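Local atomic coordinates of putative oxidoreductase (Pseudomonas putida, PDB entry 3L6D), a protein that probably binds NADP and acts as an oxidoreductase of the 6-phosphogluconate dehydrogenase and reductive aminase type. Residues S139-G145 against A161-L167; V188-E192 against W262-F266; A196-F200 against S255-V261; A240-H245 against Y281-I286; V272-A276 against T289-F293. One frame throughout, in Å; residues are numbered along the deposited sequence.

Overall arrangement
From the N terminus the chain first builds the sheet of the NAD(P)-binding domain, and contact 1 closes a short loop at its outer edge, pairing strands 140-145 and 163-166. Helix 169-199 then leads into the helical C-terminal region, where contacts 2 and 3 join its last turns to the junction between helices 242-259 and 264-281. Contact 3 falls within the span of contact 2, their centres 11 Å apart. Contact 4 ties the start of helix 242-259 to the loop after helix 264-281, crossing contacts 2, 3 and 5 along the chain. Contact 5, 10 Å from contact 4 between centres, folds the later part of that loop against helix 264-281.

Contact 1. Residues S139-G145 against A161-L167; sequences SHSIHTG and AGHTVFL
A161 sets its methyl group 3.9 Å (CB to CB) from S139, an alanine being small enough to sit against S139 and the backbone of H140. Two residues on, H163 N donates to S139 O and H163 O accepts from S141 N. The side chain of H163 packs against that of H140: its CB sits over the ring face, 3.4 Å from the centroid of the H140 ring, and the two imidazoles form an offset stack with planes 9° apart. On the other face of the sheet, T164 turns OG1 away from its own backbone N (chi1 -163°), and this hydroxyl is gripped twice, by S141 OG at 2.7 Å and by H143 ND1 at 2.8 Å. H143 is held at its far nitrogen too, where NE2 bonds to Y100 OH. V165 returns to the face of H140, its CG1 alongside I142 CG1, while its carbonyl accepts from H143 N at 2.8 Å. F166 brings CE1 within 3.4 Å of T144 C and meets G145 at its ring edge; the flat ring also touches F150. L167 closes the pairing, its N bonding to H143 O and its O receiving T144 OG1 at 2.8 Å. Two parallel strands joined through helices 147-152 and 154-157 make a beta-alpha-beta crossover at the edge of the extended Rossmann-type sheet.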
# COMPACT_ATOMS: atom_id res chain seq x y z
N SER B 139 -1.70 -16.26 0.69
CA SER B 139 -0.24 -16.05 0.92
C SER B 139 0.61 -16.42 -0.29
O SER B 139 0.25 -17.32 -1.08
CB SER B 139 0.23 -16.85 2.15
OG SER B 139 -0.27 -16.23 3.36
N HIS B 140 1.75 -15.75 -0.45
CA HIS B 140 2.61 -16.02 -1.59
C HIS B 140 3.98 -16.53 -1.10
O HIS B 140 4.41 -16.21 0.01
CB HIS B 140 2.82 -14.78 -2.48
CG HIS B 140 1.68 -14.48 -3.41
ND1 HIS B 140 1.80 -14.57 -4.78
CD2 HIS B 140 0.43 -14.02 -3.17
CE1 HIS B 140 0.65 -14.23 -5.34
NE2 HIS B 140 -0.20 -13.89 -4.38
N SER B 141 4.64 -17.38 -1.92
CA SER B 141 6.03 -17.76 -1.67
C SER B 141 6.79 -17.65 -2.97
O SER B 141 6.20 -17.64 -4.02
CB SER B 141 6.13 -19.20 -1.12
OG SER B 141 5.45 -20.07 -2.02
N ILE B 142 8.12 -17.58 -2.89
CA ILE B 142 8.98 -17.58 -4.07
C ILE B 142 9.94 -18.73 -3.87
O ILE B 142 10.39 -18.93 -2.77
CB ILE B 142 9.81 -16.25 -4.08
CG1 ILE B 142 8.90 -15.03 -4.27
CG2 ILE B 142 10.87 -16.31 -5.19
CD1 ILE B 142 9.55 -13.72 -3.76
N HIS B 143 10.22 -19.52 -4.91
CA HIS B 143 11.17 -20.63 -4.82
C HIS B 143 12.19 -20.52 -5.92
O HIS B 143 11.91 -19.93 -6.99
CB HIS B 143 10.41 -21.97 -4.92
CG HIS B 143 9.59 -22.27 -3.70
ND1 HIS B 143 8.24 -21.95 -3.61
CD2 HIS B 143 9.93 -22.82 -2.51
CE1 HIS B 143 7.80 -22.30 -2.42
NE2 HIS B 143 8.80 -22.82 -1.73
N THR B 144 13.41 -21.03 -5.67
CA THR B 144 14.47 -20.98 -6.66
C THR B 144 15.34 -22.24 -6.44
O THR B 144 15.02 -23.03 -5.55
CB THR B 144 15.29 -19.65 -6.61
OG1 THR B 144 16.15 -19.58 -7.74
CG2 THR B 144 16.09 -19.49 -5.34
N GLY B 145 16.40 -22.42 -7.22
CA GLY B 145 17.30 -23.58 -7.09
C GLY B 145 17.01 -24.58 -8.20
O GLY B 145 17.18 -24.27 -9.37
N ALA B 161 1.69 -21.85 1.18
CA ALA B 161 1.24 -20.54 0.72
C ALA B 161 0.57 -20.82 -0.59
O ALA B 161 1.18 -21.42 -1.48
CB ALA B 161 2.48 -19.56 0.54
N GLY B 162 -0.70 -20.45 -0.68
CA GLY B 162 -1.52 -20.76 -1.83
C GLY B 162 -0.97 -20.37 -3.20
O GLY B 162 -1.29 -21.02 -4.18
N HIS B 163 -0.17 -19.33 -3.28
CA HIS B 163 0.32 -18.90 -4.58
C HIS B 163 1.83 -19.04 -4.50
O HIS B 163 2.42 -18.69 -3.49
CB HIS B 163 -0.01 -17.42 -4.85
CG HIS B 163 -1.49 -17.13 -4.92
ND1 HIS B 163 -2.21 -17.17 -6.11
CD2 HIS B 163 -2.37 -16.80 -3.95
CE1 HIS B 163 -3.47 -16.86 -5.85
NE2 HIS B 163 -3.59 -16.64 -4.56
N THR B 164 2.44 -19.63 -5.51
CA THR B 164 3.88 -19.74 -5.50
C THR B 164 4.45 -19.42 -6.88
O THR B 164 3.73 -19.44 -7.86
CB THR B 164 4.38 -21.08 -4.93
OG1 THR B 164 5.78 -20.91 -4.60
CG2 THR B 164 4.18 -22.25 -5.93
N VAL B 165 5.72 -19.05 -6.95
CA VAL B 165 6.34 -18.82 -8.25
C VAL B 165 7.79 -19.33 -8.14
O VAL B 165 8.43 -19.19 -7.10
CB VAL B 165 6.25 -17.29 -8.67
CG1 VAL B 165 7.10 -16.39 -7.70
CG2 VAL B 165 6.71 -17.10 -10.09
N PHE B 166 8.26 -19.99 -9.18
CA PHE B 166 9.66 -20.31 -9.28
C PHE B 166 10.31 -19.29 -10.21
O PHE B 166 9.85 -19.04 -11.34
CB PHE B 166 9.85 -21.76 -9.79
CG PHE B 166 11.29 -22.20 -9.82
CD1 PHE B 166 11.83 -22.95 -8.78
CD2 PHE B 166 12.10 -21.87 -10.91
CE1 PHE B 166 13.13 -23.35 -8.80
CE2 PHE B 166 13.44 -22.26 -10.93
CZ PHE B 166 13.95 -22.98 -9.88
N LEU B 167 11.43 -18.74 -9.76
CA LEU B 167 12.26 -17.93 -10.60
C LEU B 167 13.69 -18.48 -10.52
O LEU B 167 14.08 -19.06 -9.48
CB LEU B 167 12.26 -16.47 -10.08
CG LEU B 167 10.91 -15.75 -10.19
CD1 LEU B 167 10.97 -14.47 -9.39
CD2 LEU B 167 10.65 -15.48 -11.67

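Contact 2. Residues V188-E192 against W262-F266; sequences VTFFE and WTPVF
The carboxylate of E192 turns its outer edge to the first turn of helix 264-281, and both oxygens use their syn lone pairs there. OE1 accepts from V265 N at 2.8 Å and OE2 from F266 N, also at 2.8 Å, a two-pronged grip that fixes the rotation of the group. The other flat group, the indole of W262, has P264 CD over the centre of one face, 3.3 Å above the plane; R275 of the second subunit makes a cation-pi contact with the same indole.

E192 reaches so far because its chain is fully extended, with CG opposite the backbone N (chi1 179°) and chi2 at 180°. Around the carboxylate stand carbons of the helix start: T263 CA lies 3.4 Å from E192 CD, and V265 CB 3.3 Å from OE1. T263 occupies the N-cap position but makes no capping bond itself, so the glutamate serves the amide groups, while P264, lacking an N-H, suits the first helical residue. The positive end of the helix would probably help to stabilise the negative charge in this buried place. With E192 exchanged for an alanine, the amides of V265 and F266 would probably lose these acceptors, and a gap would open beside T263.

V265 CG1 also meets T189 CG2 at 3.7 Å, and its CG2 approaches V188 CG1. The site thus joins helix 169-199 to the start of helix 264-281, with F266 directed onto helix 242-259 and T189 packed on A185 of the second subunit.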
# COMPACT_ATOMS: atom_id res chain seq x y z
N VAL B 188 5.64 1.13 6.61
CA VAL B 188 6.24 2.21 7.37
C VAL B 188 5.64 3.60 6.99
O VAL B 188 5.44 4.44 7.87
CB VAL B 188 7.78 2.15 7.31
CG1 VAL B 188 8.40 3.40 7.92
CG2 VAL B 188 8.27 0.85 8.02
N THR B 189 5.29 3.82 5.71
CA THR B 189 4.63 5.08 5.32
C THR B 189 3.33 5.22 6.08
O THR B 189 2.95 6.34 6.46
CB THR B 189 4.32 5.21 3.78
OG1 THR B 189 3.32 4.25 3.38
CG2 THR B 189 5.58 5.08 2.92
N PHE B 190 2.67 4.09 6.32
CA PHE B 190 1.45 4.12 7.09
C PHE B 190 1.71 4.50 8.55
O PHE B 190 1.03 5.38 9.09
CB PHE B 190 0.67 2.80 6.93
CG PHE B 190 -0.63 2.78 7.66
CD1 PHE B 190 -1.79 3.27 7.07
CD2 PHE B 190 -0.71 2.25 8.97
CE1 PHE B 190 -3.00 3.27 7.75
CE2 PHE B 190 -1.93 2.23 9.67
CZ PHE B 190 -3.08 2.75 9.06
N PHE B 191 2.70 3.86 9.20
CA PHE B 191 3.10 4.22 10.57
C PHE B 191 3.47 5.68 10.69
O PHE B 191 3.05 6.34 11.64
CB PHE B 191 4.23 3.29 11.13
CG PHE B 191 3.91 1.83 11.03
CD1 PHE B 191 2.61 1.37 11.20
CD2 PHE B 191 4.92 0.91 10.74
CE1 PHE B 191 2.31 0.01 11.10
CE2 PHE B 191 4.63 -0.46 10.63
CZ PHE B 191 3.33 -0.91 10.82
N GLU B 192 4.23 6.18 9.72
CA GLU B 192 4.65 7.59 9.72
C GLU B 192 3.45 8.57 9.65
O GLU B 192 3.42 9.57 10.36
CB GLU B 192 5.71 7.86 8.62
CG GLU B 192 6.19 9.33 8.52
CD GLU B 192 7.23 9.60 7.44
OE1 GLU B 192 8.44 9.39 7.69
OE2 GLU B 192 6.85 10.07 6.35
N TRP B 262 8.20 14.96 12.27
CA TRP B 262 9.34 14.34 11.61
C TRP B 262 8.80 13.31 10.65
O TRP B 262 8.18 12.32 11.06
CB TRP B 262 10.23 13.65 12.64
CG TRP B 262 11.49 12.98 12.10
CD1 TRP B 262 12.47 13.56 11.35
CD2 TRP B 262 11.89 11.61 12.31
NE1 TRP B 262 13.47 12.63 11.08
CE2 TRP B 262 13.13 11.43 11.65
CE3 TRP B 262 11.32 10.53 12.99
CZ2 TRP B 262 13.82 10.22 11.65
CZ3 TRP B 262 12.00 9.31 12.98
CH2 TRP B 262 13.24 9.17 12.32
N THR B 263 9.03 13.54 9.36
CA THR B 263 8.55 12.62 8.34
C THR B 263 9.65 12.37 7.35
O THR B 263 9.58 12.83 6.22
CB THR B 263 7.34 13.19 7.59
OG1 THR B 263 7.73 14.42 6.95
CG2 THR B 263 6.18 13.45 8.53
N PRO B 264 10.69 11.63 7.76
CA PRO B 264 11.78 11.39 6.83
C PRO B 264 11.38 10.60 5.59
O PRO B 264 11.97 10.81 4.53
CB PRO B 264 12.76 10.55 7.66
CG PRO B 264 11.90 9.91 8.71
CD PRO B 264 10.94 10.99 9.06
N VAL B 265 10.41 9.68 5.72
CA VAL B 265 9.99 8.85 4.57
C VAL B 265 9.31 9.75 3.57
O VAL B 265 9.68 9.77 2.39
CB VAL B 265 9.09 7.65 4.96
CG1 VAL B 265 8.78 6.80 3.73
CG2 VAL B 265 9.76 6.79 6.02
N PHE B 266 8.35 10.55 4.03
CA PHE B 266 7.72 11.52 3.11
C PHE B 266 8.67 12.53 2.49
O PHE B 266 8.54 12.88 1.31
CB PHE B 266 6.48 12.23 3.70
CG PHE B 266 5.61 12.81 2.65
CD1 PHE B 266 4.83 11.97 1.82
CD2 PHE B 266 5.62 14.17 2.38
CE1 PHE B 266 4.04 12.50 0.81
CE2 PHE B 266 4.83 14.69 1.37
CZ PHE B 266 4.04 13.86 0.59

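Contact 3. Residues A196-F200 against S255-V261; sequences AGDRF and SLHAQGV
Q259 NE2 donates to R199 O over 2.6 Å, with 159° at the hydrogen. The donor is tilted from the carbonyl plane of R199, whereas the oxygen lies close to the amide plane of the glutamine. A bend at chi2 (62°) folds the Q259 chain across the aromatic ring of F200: CG stands over its centre in a CH-pi contact, 3.7 Å from the centroid, and the amide is stacked on the ring with the two planes 19° apart. Glutamine suits this place because its methylenes can cover a ring while its amide serves the backbone carbonyl of R199.

At the edge of the F200 ring, in its plane, L256 CD2 comes to 3.8 Å from CE1. The same methyl of L256 faces A196 CB, whose small size lets the two helices come together.

Helix 242-259 ends here in a Schellman motif. G260 has the positive phi that this reversal needs, and at its backbone angles a side chain would collide with the preceding carbonyl oxygen; V261 N bonds back to L256 O and G260 N to H257 O. The motif throws V261 across to helix 169-199, where its CG1 lies 3.4 Å from R199 CB. The valine and the arginine run past each other in opposite directions, the aliphatic part of R199 sliding along the branch as far as CD, 3.5 Å from V261 CG1. Beyond it the guanidinium has G260 O above one face, 3.6 Å from its plane and displaced toward the rim. R199 also packs on F293 of the second subunit, and F200 on A174 of that subunit.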
# COMPACT_ATOMS: atom_id res chain seq x y z
N ALA B 196 2.13 11.02 12.46
CA ALA B 196 2.01 12.44 12.13
C ALA B 196 0.62 12.97 12.51
O ALA B 196 0.50 14.11 13.00
CB ALA B 196 2.29 12.69 10.63
N GLY B 197 -0.40 12.13 12.34
CA GLY B 197 -1.77 12.47 12.77
C GLY B 197 -1.82 12.84 14.25
O GLY B 197 -2.49 13.80 14.65
N ASP B 198 -1.09 12.08 15.08
CA ASP B 198 -1.00 12.36 16.52
C ASP B 198 -0.55 13.78 16.82
O ASP B 198 -1.12 14.46 17.72
CB ASP B 198 -0.07 11.36 17.19
CG ASP B 198 0.18 11.70 18.64
OD1 ASP B 198 -0.64 11.28 19.47
OD2 ASP B 198 1.18 12.39 18.93
N ARG B 199 0.45 14.26 16.10
CA ARG B 199 0.97 15.60 16.33
C ARG B 199 -0.05 16.68 15.94
O ARG B 199 0.07 17.84 16.34
CB ARG B 199 2.30 15.81 15.59
CG ARG B 199 3.54 15.19 16.27
CD ARG B 199 4.78 16.03 15.96
NE ARG B 199 5.92 15.81 16.86
CZ ARG B 199 6.96 15.01 16.60
NH1 ARG B 199 7.03 14.33 15.45
NH2 ARG B 199 7.94 14.88 17.48
N PHE B 200 -1.04 16.27 15.15
CA PHE B 200 -2.16 17.13 14.78
C PHE B 200 -3.31 17.06 15.80
O PHE B 200 -4.29 17.76 15.67
CB PHE B 200 -2.68 16.72 13.37
CG PHE B 200 -1.88 17.30 12.24
CD1 PHE B 200 -0.91 16.54 11.59
CD2 PHE B 200 -2.06 18.62 11.85
CE1 PHE B 200 -0.14 17.08 10.55
CE2 PHE B 200 -1.31 19.18 10.79
CZ PHE B 200 -0.35 18.41 10.15
N SER B 255 2.84 21.60 5.37
CA SER B 255 1.89 21.50 6.49
C SER B 255 2.43 20.58 7.57
O SER B 255 2.22 20.80 8.76
CB SER B 255 0.55 20.96 6.02
OG SER B 255 0.16 21.61 4.84
N LEU B 256 3.11 19.52 7.14
CA LEU B 256 3.72 18.59 8.08
C LEU B 256 4.87 19.29 8.82
O LEU B 256 4.98 19.19 10.05
CB LEU B 256 4.21 17.33 7.36
CG LEU B 256 3.19 16.35 6.75
CD1 LEU B 256 3.91 15.21 6.07
CD2 LEU B 256 2.17 15.84 7.76
N HIS B 257 5.72 19.98 8.08
CA HIS B 257 6.82 20.75 8.69
C HIS B 257 6.31 21.83 9.67
O HIS B 257 6.81 21.91 10.80
CB HIS B 257 7.75 21.34 7.61
CG HIS B 257 8.71 20.35 7.01
ND1 HIS B 257 10.06 20.62 6.81
CD2 HIS B 257 8.53 19.07 6.57
CE1 HIS B 257 10.65 19.57 6.27
NE2 HIS B 257 9.74 18.62 6.11
N ALA B 258 5.33 22.64 9.25
CA ALA B 258 4.72 23.64 10.15
C ALA B 258 4.19 23.02 11.46
O ALA B 258 4.26 23.64 12.51
CB ALA B 258 3.61 24.46 9.45
N GLN B 259 3.67 21.80 11.40
CA GLN B 259 3.16 21.15 12.62
C GLN B 259 4.30 20.61 13.47
O GLN B 259 4.09 20.21 14.63
CB GLN B 259 2.10 20.08 12.28
CG GLN B 259 1.25 19.52 13.45
CD GLN B 259 0.37 20.57 14.18
OE1 GLN B 259 0.08 21.64 13.65
NE2 GLN B 259 -0.05 20.24 15.42
N GLY B 260 5.52 20.59 12.92
CA GLY B 260 6.69 20.11 13.67
C GLY B 260 6.90 18.60 13.63
O GLY B 260 7.69 18.04 14.41
N VAL B 261 6.20 17.93 12.72
CA VAL B 261 6.33 16.47 12.60
C VAL B 261 7.59 16.06 11.83
O VAL B 261 7.99 16.73 10.88
CB VAL B 261 5.07 15.81 11.97
CG1 VAL B 261 3.81 16.37 12.57
CG2 VAL B 261 5.03 16.02 10.49

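Contact 4. Residues A240-H245 against Y281-I286; sequences ARLDVH and YGDQDI
R241 lays its side chain along the 281-284 turn. CB starts 4.0 Å from G282 O; the chain then bends at chi3 (54°), and NE and NH2 together grip the two carboxylate oxygens of D243, OD2 and OD1, in a two-point salt bridge. The bond from NE to OD2, 2.8 Å long, is almost straight at 169° and lies within the guanidinium plane. CZ passes over D283, whose CA stands above one face of the group. NH1 has a weak bond to a water that donates to D283 O.

The backbones are bound as well. A240 O receives I286 N, and the first amides of helix 242-259 find loop carbonyls: L242 N meets Q284 O at 2.7 Å, and D243 N meets G282 O at 2.8 Å on an in-plane lone pair. G282 fits because a CB would press on that of D243. L242 and H245 pack on I286, whose CG1 lies over a face of the imidazole; H245 ND1 donates to R241 O, which also accepts from H245 N, and its NE2 binds Y130 OH of the second subunit.

Carbonyls of the type I turn thus satisfy the helix start, where the carboxylate of D243 would probably be stabilised both by the helix end and by the arginine beside it.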
# COMPACT_ATOMS: atom_id res chain seq x y z
N ALA B 240 -2.65 12.30 -14.49
CA ALA B 240 -1.92 12.51 -13.28
C ALA B 240 -0.53 13.03 -13.53
O ALA B 240 0.39 12.28 -13.44
CB ALA B 240 -1.86 11.25 -12.54
N ARG B 241 -0.37 14.30 -13.86
CA ARG B 241 0.94 14.82 -14.17
C ARG B 241 1.91 14.74 -13.03
O ARG B 241 1.60 15.03 -11.93
CB ARG B 241 0.84 16.27 -14.63
CG ARG B 241 0.24 16.43 -15.97
CD ARG B 241 0.19 17.86 -16.41
NE ARG B 241 1.48 18.50 -16.34
CZ ARG B 241 2.08 19.04 -17.38
NH1 ARG B 241 1.50 18.99 -18.56
NH2 ARG B 241 3.25 19.62 -17.24
N LEU B 242 3.13 14.39 -13.34
CA LEU B 242 4.17 14.35 -12.33
C LEU B 242 4.42 15.73 -11.70
O LEU B 242 4.55 15.82 -10.48
CB LEU B 242 5.44 13.74 -12.91
CG LEU B 242 6.52 13.37 -11.89
CD1 LEU B 242 7.14 12.06 -12.27
CD2 LEU B 242 7.57 14.49 -11.82
N ASP B 243 4.46 16.80 -12.50
CA ASP B 243 4.75 18.12 -11.94
C ASP B 243 3.68 18.62 -10.98
O ASP B 243 4.00 19.19 -9.96
CB ASP B 243 5.11 19.20 -12.99
CG ASP B 243 4.04 19.38 -14.07
OD1 ASP B 243 4.38 20.04 -15.07
OD2 ASP B 243 2.89 18.90 -13.96
N VAL B 244 2.42 18.35 -11.32
CA VAL B 244 1.27 18.59 -10.45
C VAL B 244 1.39 17.83 -9.11
O VAL B 244 1.15 18.39 -8.03
CB VAL B 244 -0.06 18.20 -11.18
CG1 VAL B 244 -1.25 18.34 -10.25
CG2 VAL B 244 -0.24 19.08 -12.44
N HIS B 245 1.80 16.57 -9.18
CA HIS B 245 2.05 15.80 -7.96
C HIS B 245 3.20 16.39 -7.16
O HIS B 245 3.10 16.50 -5.94
CB HIS B 245 2.32 14.31 -8.26
CG HIS B 245 1.08 13.51 -8.58
ND1 HIS B 245 0.41 13.64 -9.77
CD2 HIS B 245 0.41 12.58 -7.87
CE1 HIS B 245 -0.63 12.81 -9.78
NE2 HIS B 245 -0.65 12.16 -8.63
N TYR B 281 10.71 14.75 -16.45
CA TYR B 281 9.51 13.91 -16.37
C TYR B 281 8.23 14.63 -15.94
O TYR B 281 7.17 13.99 -15.86
CB TYR B 281 9.74 12.69 -15.48
CG TYR B 281 10.78 11.77 -16.05
CD1 TYR B 281 10.52 11.04 -17.21
CD2 TYR B 281 12.01 11.64 -15.44
CE1 TYR B 281 11.48 10.22 -17.76
CE2 TYR B 281 12.98 10.80 -15.97
CZ TYR B 281 12.70 10.09 -17.14
OH TYR B 281 13.66 9.25 -17.66
N GLY B 282 8.31 15.93 -15.70
CA GLY B 282 7.17 16.70 -15.15
C GLY B 282 5.84 16.60 -15.88
O GLY B 282 4.76 16.56 -15.24
N ASP B 283 5.89 16.56 -17.20
CA ASP B 283 4.67 16.52 -18.00
C ASP B 283 4.14 15.09 -18.23
O ASP B 283 3.12 14.90 -18.89
CB ASP B 283 4.87 17.24 -19.34
CG ASP B 283 5.93 16.59 -20.21
OD1 ASP B 283 6.69 15.73 -19.71
OD2 ASP B 283 6.01 16.94 -21.40
N GLN B 284 4.85 14.10 -17.70
CA GLN B 284 4.38 12.71 -17.83
C GLN B 284 3.52 12.24 -16.64
O GLN B 284 3.44 12.90 -15.61
CB GLN B 284 5.55 11.76 -18.06
CG GLN B 284 6.35 12.09 -19.32
CD GLN B 284 7.52 11.17 -19.49
OE1 GLN B 284 7.43 9.97 -19.19
NE2 GLN B 284 8.64 11.72 -19.96
N ASP B 285 2.86 11.09 -16.81
CA ASP B 285 2.13 10.41 -15.75
C ASP B 285 3.09 10.16 -14.59
O ASP B 285 4.31 9.96 -14.78
CB ASP B 285 1.55 9.10 -16.27
CG ASP B 285 0.67 8.38 -15.23
OD1 ASP B 285 -0.56 8.62 -15.21
OD2 ASP B 285 1.19 7.55 -14.45
N ILE B 286 2.52 10.21 -13.39
CA ILE B 286 3.23 9.99 -12.13
C ILE B 286 4.02 8.67 -12.13
O ILE B 286 5.12 8.59 -11.54
CB ILE B 286 2.23 10.11 -10.96
CG1 ILE B 286 2.95 10.09 -9.60
CG2 ILE B 286 1.11 9.00 -11.07
CD1 ILE B 286 3.98 11.21 -9.42
O HOH W 1 0.36 16.58 -19.42

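Contact 5. Residues V272-A276 against T289-F293; sequences VVQRA and TTKSF
V272 and T289 each hold one methyl opposite the backbone N (V272 CG1 at chi1 171°, T289 CG2 likewise), and these two methyls meet at 3.6 Å, V272 CG1 to T289 CG2. In the all-helical C-terminal region this is the return of the chain upon helix 264-281: residues 289-293 keep helical backbone angles without the regular bonds, and they pass across the side of the helix the chain has just left. V272 CG1 also touches the F293 ring, 3.5 Å from CZ. Branched valine and threonine suit this buried seam, each offering a methyl to the other, and F293 adds a ring carbon. T289 also packs on F191 of the second subunit.

The polar half centres on S292. Its hydroxyl, held at chi1 78°, turns back to its own turn and donates to T289 O over 2.7 Å, along an in-plane lone pair. T289 O accepts from S292 N besides. A water then bridges to the helix: it donates to S292 OG at 2.9 Å and to V272 O at 2.7 Å, and it accepts from R275 NE at 3.0 Å. A bend at chi3 brings the guanidinium of R275 edge-on to S292 O, NH2 lying 2.7 Å from that oxygen. Were S292 replaced by an alanine, T289 O would probably lose one of its two donors and the bridging water an acceptor for one hydrogen. The small residues allow close approach here: A276 CB rests 3.9 Å from S292 CB.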
# COMPACT_ATOMS: atom_id res chain seq x y z
N VAL B 272 12.45 12.30 -4.36
CA VAL B 272 12.34 11.50 -5.57
C VAL B 272 11.52 12.17 -6.68
O VAL B 272 11.94 12.21 -7.85
CB VAL B 272 11.75 10.09 -5.24
CG1 VAL B 272 11.43 9.32 -6.52
CG2 VAL B 272 12.74 9.29 -4.39
N VAL B 273 10.35 12.69 -6.32
CA VAL B 273 9.46 13.25 -7.35
C VAL B 273 9.96 14.64 -7.78
O VAL B 273 9.92 14.99 -8.96
CB VAL B 273 8.00 13.32 -6.87
CG1 VAL B 273 7.15 13.84 -7.95
CG2 VAL B 273 7.47 11.90 -6.47
N GLN B 274 10.45 15.44 -6.84
CA GLN B 274 11.04 16.73 -7.25
C GLN B 274 12.17 16.43 -8.25
O GLN B 274 12.21 17.00 -9.34
CB GLN B 274 11.53 17.53 -6.03
CG GLN B 274 10.42 17.99 -5.06
CD GLN B 274 9.57 19.15 -5.59
OE1 GLN B 274 9.94 19.83 -6.55
NE2 GLN B 274 8.42 19.39 -4.95
N ARG B 275 13.04 15.48 -7.91
CA ARG B 275 14.13 15.12 -8.81
C ARG B 275 13.68 14.58 -10.20
O ARG B 275 14.25 14.99 -11.22
CB ARG B 275 15.10 14.14 -8.16
CG ARG B 275 16.46 14.13 -8.84
CD ARG B 275 17.27 12.97 -8.38
NE ARG B 275 16.71 11.73 -8.89
CZ ARG B 275 17.39 10.85 -9.62
NH1 ARG B 275 18.66 11.08 -9.90
NH2 ARG B 275 16.79 9.75 -10.03
N ALA B 276 12.68 13.71 -10.22
CA ALA B 276 12.07 13.27 -11.49
C ALA B 276 11.58 14.49 -12.29
O ALA B 276 11.77 14.55 -13.52
CB ALA B 276 10.90 12.30 -11.23
N THR B 289 7.84 8.34 -12.67
CA THR B 289 8.77 8.34 -11.53
C THR B 289 9.66 7.09 -11.60
O THR B 289 10.86 7.15 -11.32
CB THR B 289 8.03 8.40 -10.18
OG1 THR B 289 7.23 9.59 -10.12
CG2 THR B 289 9.02 8.43 -9.00
N THR B 290 9.05 5.96 -11.95
CA THR B 290 9.78 4.72 -12.18
C THR B 290 11.04 4.87 -13.05
O THR B 290 12.13 4.37 -12.68
CB THR B 290 8.83 3.64 -12.77
OG1 THR B 290 7.72 3.47 -11.86
CG2 THR B 290 9.53 2.32 -12.89
N LYS B 291 10.89 5.54 -14.20
CA LYS B 291 11.99 5.73 -15.15
C LYS B 291 13.15 6.57 -14.60
O LYS B 291 14.29 6.41 -15.06
CB LYS B 291 11.49 6.35 -16.46
CG LYS B 291 10.68 5.40 -17.36
CD LYS B 291 9.62 6.13 -18.21
CE LYS B 291 10.19 7.05 -19.26
NZ LYS B 291 9.15 7.93 -19.87
N SER B 292 12.88 7.42 -13.61
CA SER B 292 13.90 8.31 -13.03
C SER B 292 14.97 7.52 -12.28
O SER B 292 16.08 8.03 -12.02
CB SER B 292 13.26 9.40 -12.15
OG SER B 292 12.86 8.94 -10.86
N PHE B 293 14.66 6.27 -11.95
CA PHE B 293 15.66 5.41 -11.32
C PHE B 293 16.61 4.72 -12.30
O PHE B 293 17.60 4.10 -11.89
CB PHE B 293 14.97 4.39 -10.42
CG PHE B 293 14.24 5.02 -9.27
CD1 PHE B 293 12.88 5.27 -9.34
CD2 PHE B 293 14.93 5.37 -8.10
CE1 PHE B 293 12.22 5.86 -8.27
CE2 PHE B 293 14.28 5.97 -7.03
CZ PHE B 293 12.92 6.21 -7.11
O HOH W 2 13.92 10.67 -8.84